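Local coordinates for oligopeptide-binding protein oppA (Lactococcus lactis, PDB 3DRF), which captures oligopeptides outside the cell for uptake by the OppABCDF ABC transporter, closing round them like a Venus fly-trap, at residues S359-V373 against P516-E528. Sequence-based numbering, arbitrary orientation.
Sequences SLIPPIFKQFTSSSV and PTYRKAAFVKYQE
The Phe368 ring is packed on both faces and at its edge. One face carries the ring of Phe523 in an offset stack, centroids 4.7 Å apart and planes at 29°. CB of Gln367 lies over the opposite face. Lys520 CA sits at the edge, near the ring plane. The contact joins the irregular loop after strand 354-356 to helix 516-533, in the periplasmic-binding-protein fold of this solute-binding protein.

With CG anti to the carbonyl carbon (chi1 -62°), the Phe368 ring is laid against Phe523. Its CB lies over a face of Phe523, 4.1 Å from the ring centroid, a CH-pi contact. CE2 of Phe523 in turn lies over the centre of the Arg519 guanidinium. Arg519 is salt-bridged to Glu478 and Asp509, and its NE bonds to Ile508 O. Ile361 CD1 reaches CE1 of Phe523 at 3.8 Å and also meets the edge of the Tyr526 ring. Val373 packs on Val524 and on CB of Gln527.

Gln527 makes two direct hydrogen bonds to the loop. Its OE1 accepts from Ser359 OG at 2.8 Å. That same OG takes the backbone N-H of Ile361, forming an ST turn. NE2 of Gln527 donates to Phe368 O at 3.0 Å, in the carbonyl plane, and to the helix carbonyl O of Phe523 at 3.1 Å. Three bonds, one at OE1 and two from NE2, fix the rotation of the amide. A leucine in its place would probably leave Ser359 OG and Phe368 O without their mates on the helix.

Lys520 NZ bonds only weakly to Gln367 O, but a water bridges it to the carbonyls of Lys366 and Thr369. At Phe523 O, the side-chain NE2 and the backbone N of Gln527 arrive from opposite faces of the carbonyl plane.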
loop_
_atom_site.group_PDB
_atom_site.type_symbol
_atom_site.label_atom_id
_atom_site.label_comp_id
_atom_site.label_asym_id
_atom_site.label_seq_id
_atom_site.Cartn_x
_atom_site.Cartn_y
_atom_site.Cartn_z
ATOM N N SER A 359 -7.489 -13.525 8.175
ATOM C CA SER A 359 -6.714 -13.761 6.929
ATOM C C SER A 359 -6.242 -12.426 6.345
ATOM O O SER A 359 -6.498 -11.414 6.870
ATOM C CB SER A 359 -7.566 -14.517 5.900
ATOM O OG SER A 359 -8.321 -13.590 5.160
ATOM N N LEU A 360 -5.508 -12.519 5.243
ATOM C CA LEU A 360 -4.971 -11.345 4.561
ATOM C C LEU A 360 -5.909 -10.655 3.561
ATOM O O LEU A 360 -5.620 -9.623 3.089
ATOM C CB LEU A 360 -3.648 -11.711 3.848
ATOM C CG LEU A 360 -2.530 -12.262 4.790
ATOM C CD1 LEU A 360 -1.358 -12.850 3.965
ATOM C CD2 LEU A 360 -2.070 -11.139 5.734
ATOM N N ILE A 361 -7.049 -11.249 3.321
ATOM C CA ILE A 361 -8.021 -10.678 2.353
ATOM C C ILE A 361 -9.157 -9.947 3.105
ATOM O O ILE A 361 -9.914 -10.577 3.794
ATOM C CB ILE A 361 -8.624 -11.764 1.436
ATOM C CG1 ILE A 361 -7.515 -12.564 0.669
ATOM C CG2 ILE A 361 -9.611 -11.105 0.465
ATOM C CD1 ILE A 361 -6.680 -11.712 -0.347
ATOM N N PRO A 362 -9.280 -8.658 2.949
ATOM C CA PRO A 362 -10.208 -7.914 3.803
ATOM C C PRO A 362 -11.680 -7.963 3.325
ATOM O O PRO A 362 -11.924 -8.287 2.232
ATOM C CB PRO A 362 -9.673 -6.469 3.764
ATOM C CG PRO A 362 -9.046 -6.355 2.443
ATOM C CD PRO A 362 -8.395 -7.742 2.202
ATOM N N PRO A 363 -12.585 -7.584 4.205
ATOM C CA PRO A 363 -14.046 -7.692 3.950
ATOM C C PRO A 363 -14.550 -6.931 2.753
ATOM O O PRO A 363 -15.479 -7.352 2.172
ATOM C CB PRO A 363 -14.678 -7.092 5.241
ATOM C CG PRO A 363 -13.686 -7.360 6.336
ATOM C CD PRO A 363 -12.288 -7.293 5.645
ATOM N N ILE A 364 -13.921 -5.827 2.400
ATOM C CA ILE A 364 -14.333 -5.104 1.188
ATOM C C ILE A 364 -14.377 -6.010 -0.067
ATOM O O ILE A 364 -15.179 -5.834 -0.914
ATOM C CB ILE A 364 -13.474 -3.834 0.956
ATOM C CG1 ILE A 364 -14.115 -2.975 -0.165
ATOM C CG2 ILE A 364 -11.993 -4.185 0.689
ATOM C CD1 ILE A 364 -13.669 -1.617 -0.170
ATOM N N PHE A 365 -13.494 -7.008 -0.122
ATOM C CA PHE A 365 -13.462 -8.010 -1.195
ATOM C C PHE A 365 -14.333 -9.225 -0.830
ATOM O O PHE A 365 -13.901 -10.284 -0.642
ATOM C CB PHE A 365 -12.017 -8.431 -1.516
ATOM C CG PHE A 365 -11.110 -7.278 -1.879
ATOM C CD1 PHE A 365 -11.447 -6.387 -2.874
ATOM C CD2 PHE A 365 -9.901 -7.134 -1.252
ATOM C CE1 PHE A 365 -10.656 -5.351 -3.195
ATOM C CE2 PHE A 365 -9.034 -6.064 -1.615
ATOM C CZ PHE A 365 -9.435 -5.179 -2.580
ATOM N N LYS A 366 -15.617 -8.949 -0.721
ATOM C CA LYS A 366 -16.564 -9.848 -0.079
ATOM C C LYS A 366 -16.688 -11.175 -0.805
ATOM O O LYS A 366 -16.903 -12.164 -0.175
ATOM C CB LYS A 366 -17.938 -9.171 -0.009
ATOM C CG LYS A 366 -19.055 -10.087 0.518
ATOM C CD LYS A 366 -20.435 -9.415 0.372
ATOM C CE LYS A 366 -21.468 -9.860 1.428
ATOM N NZ LYS A 366 -21.855 -11.258 1.337
ATOM N N GLN A 367 -16.520 -11.162 -2.118
ATOM C CA GLN A 367 -16.599 -12.339 -2.962
ATOM C C GLN A 367 -15.483 -13.373 -2.639
ATOM O O GLN A 367 -15.599 -14.504 -2.976
ATOM C CB GLN A 367 -16.591 -11.889 -4.469
ATOM C CG GLN A 367 -17.638 -10.722 -4.958
ATOM C CD GLN A 367 -17.299 -9.931 -6.317
ATOM O OE1 GLN A 367 -16.187 -9.798 -6.699
ATOM N NE2 GLN A 367 -18.310 -9.417 -6.961
ATOM N N PHE A 368 -14.379 -12.921 -2.050
ATOM C CA PHE A 368 -13.205 -13.780 -1.894
ATOM C C PHE A 368 -12.815 -14.120 -0.433
ATOM O O PHE A 368 -11.862 -14.806 -0.218
ATOM C CB PHE A 368 -12.066 -13.229 -2.795
ATOM C CG PHE A 368 -12.406 -13.236 -4.271
ATOM C CD1 PHE A 368 -12.368 -12.101 -5.032
ATOM C CD2 PHE A 368 -12.788 -14.400 -4.893
ATOM C CE1 PHE A 368 -12.684 -12.147 -6.340
ATOM C CE2 PHE A 368 -13.115 -14.451 -6.193
ATOM C CZ PHE A 368 -13.053 -13.329 -6.948
ATOM N N THR A 369 -13.641 -13.702 0.538
ATOM C CA THR A 369 -13.492 -14.037 1.984
ATOM C C THR A 369 -14.327 -15.247 2.367
ATOM O O THR A 369 -15.224 -15.580 1.668
ATOM C CB THR A 369 -13.902 -12.825 2.918
ATOM O OG1 THR A 369 -15.296 -12.539 2.783
ATOM C CG2 THR A 369 -13.130 -11.594 2.561
ATOM N N SER A 370 -13.987 -15.890 3.495
ATOM C CA SER A 370 -14.723 -17.072 3.977
ATOM C C SER A 370 -14.640 -17.137 5.496
ATOM O O SER A 370 -13.598 -17.123 6.046
ATOM C CB SER A 370 -14.089 -18.346 3.394
ATOM O OG SER A 370 -14.766 -19.487 3.857
ATOM N N SER A 371 -15.791 -17.276 6.148
ATOM C CA SER A 371 -15.837 -17.521 7.577
ATOM C C SER A 371 -15.256 -18.899 7.934
ATOM O O SER A 371 -15.023 -19.158 9.066
ATOM C CB SER A 371 -17.268 -17.300 8.105
ATOM O OG SER A 371 -18.145 -18.289 7.626
ATOM N N SER A 372 -15.081 -19.764 6.979
ATOM C CA SER A 372 -14.331 -20.925 7.153
ATOM C C SER A 372 -12.913 -20.599 7.667
ATOM O O SER A 372 -12.437 -21.357 8.413
ATOM C CB SER A 372 -14.326 -21.788 5.848
ATOM O OG SER A 372 -13.323 -21.449 4.833
ATOM N N VAL A 373 -12.253 -19.531 7.230
ATOM C CA VAL A 373 -10.812 -19.446 7.438
ATOM C C VAL A 373 -10.508 -18.962 8.851
ATOM O O VAL A 373 -10.993 -17.953 9.292
ATOM C CB VAL A 373 -10.117 -18.542 6.367
ATOM C CG1 VAL A 373 -8.657 -18.340 6.673
ATOM C CG2 VAL A 373 -10.247 -19.202 4.961
ATOM N N PRO A 516 -15.033 -17.838 -11.740
ATOM C CA PRO A 516 -14.988 -17.319 -10.370
ATOM C C PRO A 516 -15.095 -18.390 -9.250
ATOM O O PRO A 516 -14.601 -18.167 -8.198
ATOM C CB PRO A 516 -16.125 -16.299 -10.292
ATOM C CG PRO A 516 -16.832 -16.370 -11.506
ATOM C CD PRO A 516 -16.133 -17.224 -12.511
ATOM N N THR A 517 -15.761 -19.499 -9.527
ATOM C CA THR A 517 -15.796 -20.626 -8.586
ATOM C C THR A 517 -14.355 -21.105 -8.283
ATOM O O THR A 517 -14.009 -21.329 -7.169
ATOM C CB THR A 517 -16.568 -21.806 -9.179
ATOM O OG1 THR A 517 -17.837 -21.317 -9.650
ATOM C CG2 THR A 517 -16.750 -22.898 -8.102
ATOM N N TYR A 518 -13.577 -21.274 -9.344
ATOM C CA TYR A 518 -12.177 -21.712 -9.241
ATOM C C TYR A 518 -11.326 -20.630 -8.519
ATOM O O TYR A 518 -10.608 -20.940 -7.673
ATOM C CB TYR A 518 -11.677 -22.035 -10.676
ATOM C CG TYR A 518 -10.253 -22.596 -10.659
ATOM C CD1 TYR A 518 -10.028 -23.960 -10.821
ATOM C CD2 TYR A 518 -9.130 -21.759 -10.444
ATOM C CE1 TYR A 518 -8.738 -24.464 -10.796
ATOM C CE2 TYR A 518 -7.847 -22.298 -10.417
ATOM C CZ TYR A 518 -7.662 -23.627 -10.577
ATOM O OH TYR A 518 -6.427 -24.247 -10.566
ATOM N N ARG A 519 -11.542 -19.367 -8.865
ATOM C CA ARG A 519 -10.798 -18.285 -8.222
ATOM C C ARG A 519 -11.147 -18.150 -6.748
ATOM O O ARG A 519 -10.261 -17.968 -5.981
ATOM C CB ARG A 519 -11.023 -16.985 -8.999
ATOM C CG ARG A 519 -9.911 -16.003 -8.650
ATOM C CD ARG A 519 -10.084 -14.689 -9.472
ATOM N NE ARG A 519 -8.837 -13.866 -9.319
ATOM C CZ ARG A 519 -8.806 -12.559 -9.116
ATOM N NH1 ARG A 519 -9.894 -11.844 -9.078
ATOM N NH2 ARG A 519 -7.626 -11.992 -8.986
ATOM N N LYS A 520 -12.402 -18.344 -6.379
ATOM C CA LYS A 520 -12.750 -18.339 -4.954
ATOM C C LYS A 520 -12.013 -19.433 -4.170
ATOM O O LYS A 520 -11.475 -19.164 -3.155
ATOM C CB LYS A 520 -14.273 -18.519 -4.792
ATOM C CG LYS A 520 -14.771 -18.351 -3.332
ATOM C CD LYS A 520 -16.312 -18.663 -3.290
ATOM C CE LYS A 520 -16.964 -18.411 -1.884
ATOM N NZ LYS A 520 -17.367 -17.022 -1.805
ATOM N N ALA A 521 -11.995 -20.650 -4.689
ATOM C CA ALA A 521 -11.252 -21.752 -4.042
ATOM C C ALA A 521 -9.740 -21.492 -3.992
ATOM O O ALA A 521 -9.121 -21.843 -3.024
ATOM C CB ALA A 521 -11.582 -23.112 -4.730
ATOM N N ALA A 522 -9.204 -20.875 -5.032
ATOM C CA ALA A 522 -7.803 -20.495 -5.009
ATOM C C ALA A 522 -7.521 -19.441 -3.938
ATOM O O ALA A 522 -6.581 -19.554 -3.247
ATOM C CB ALA A 522 -7.436 -19.999 -6.397
ATOM N N PHE A 523 -8.400 -18.468 -3.793
ATOM C CA PHE A 523 -8.266 -17.461 -2.723
ATOM C C PHE A 523 -8.362 -18.105 -1.332
ATOM O O PHE A 523 -7.651 -17.732 -0.476
ATOM C CB PHE A 523 -9.313 -16.324 -2.868
ATOM C CG PHE A 523 -8.786 -15.096 -3.606
ATOM C CD1 PHE A 523 -7.792 -14.288 -3.081
ATOM C CD2 PHE A 523 -9.302 -14.759 -4.842
ATOM C CE1 PHE A 523 -7.320 -13.176 -3.750
ATOM C CE2 PHE A 523 -8.854 -13.612 -5.524
ATOM C CZ PHE A 523 -7.850 -12.842 -4.975
ATOM N N VAL A 524 -9.260 -19.061 -1.155
ATOM C CA VAL A 524 -9.384 -19.734 0.160
ATOM C C VAL A 524 -8.075 -20.507 0.472
ATOM O O VAL A 524 -7.588 -20.453 1.547
ATOM C CB VAL A 524 -10.618 -20.685 0.190
ATOM C CG1 VAL A 524 -10.539 -21.632 1.408
ATOM C CG2 VAL A 524 -11.903 -19.875 0.245
ATOM N N LYS A 525 -7.595 -21.250 -0.497
ATOM C CA LYS A 525 -6.348 -22.050 -0.321
ATOM C C LYS A 525 -5.163 -21.162 0.049
ATOM O O LYS A 525 -4.457 -21.465 0.953
ATOM C CB LYS A 525 -6.073 -22.934 -1.543
ATOM C CG LYS A 525 -4.814 -23.812 -1.334
ATOM C CD LYS A 525 -4.546 -24.696 -2.554
ATOM C CE LYS A 525 -3.490 -25.771 -2.300
ATOM N NZ LYS A 525 -2.140 -25.166 -2.002
ATOM N N TYR A 526 -5.015 -20.058 -0.665
ATOM C CA TYR A 526 -4.005 -19.050 -0.358
ATOM C C TYR A 526 -4.106 -18.521 1.085
ATOM O O TYR A 526 -3.137 -18.426 1.769
ATOM C CB TYR A 526 -4.197 -17.887 -1.336
ATOM C CG TYR A 526 -3.367 -16.651 -1.003
ATOM C CD1 TYR A 526 -1.966 -16.673 -1.037
ATOM C CD2 TYR A 526 -3.992 -15.456 -0.653
ATOM C CE1 TYR A 526 -1.233 -15.499 -0.729
ATOM C CE2 TYR A 526 -3.272 -14.322 -0.349
ATOM C CZ TYR A 526 -1.897 -14.365 -0.362
ATOM O OH TYR A 526 -1.135 -13.229 -0.052
ATOM N N GLN A 527 -5.311 -18.167 1.491
ATOM C CA GLN A 527 -5.519 -17.672 2.859
ATOM C C GLN A 527 -5.152 -18.732 3.937
ATOM O O GLN A 527 -4.504 -18.449 4.882
ATOM C CB GLN A 527 -6.974 -17.204 3.052
ATOM C CG GLN A 527 -7.340 -15.885 2.251
ATOM C CD GLN A 527 -8.861 -15.627 2.233
ATOM O OE1 GLN A 527 -9.422 -15.183 3.187
ATOM N NE2 GLN A 527 -9.460 -15.878 1.146
ATOM N N GLU A 528 -5.580 -19.964 3.719
ATOM C CA GLU A 528 -5.260 -21.059 4.624
ATOM C C GLU A 528 -3.760 -21.328 4.614
ATOM O O GLU A 528 -3.187 -21.489 5.638
ATOM C CB GLU A 528 -5.960 -22.351 4.146
ATOM C CG GLU A 528 -7.521 -22.404 4.317
ATOM C CD GLU A 528 -8.140 -23.583 3.578
ATOM O OE1 GLU A 528 -7.542 -24.151 2.673
ATOM O OE2 GLU A 528 -9.241 -23.882 3.962
HETATM O O HOH W 1 -4.268 -15.601 5.417
HETATM O O HOH W 2 -17.220 -14.816 -0.014
HETATM O O HOH W 3 -17.634 -17.611 1.590
HETATM O O HOH W 4 -11.750 -14.743 4.785
HETATM O O HOH W 5 -10.758 -22.875 5.935
#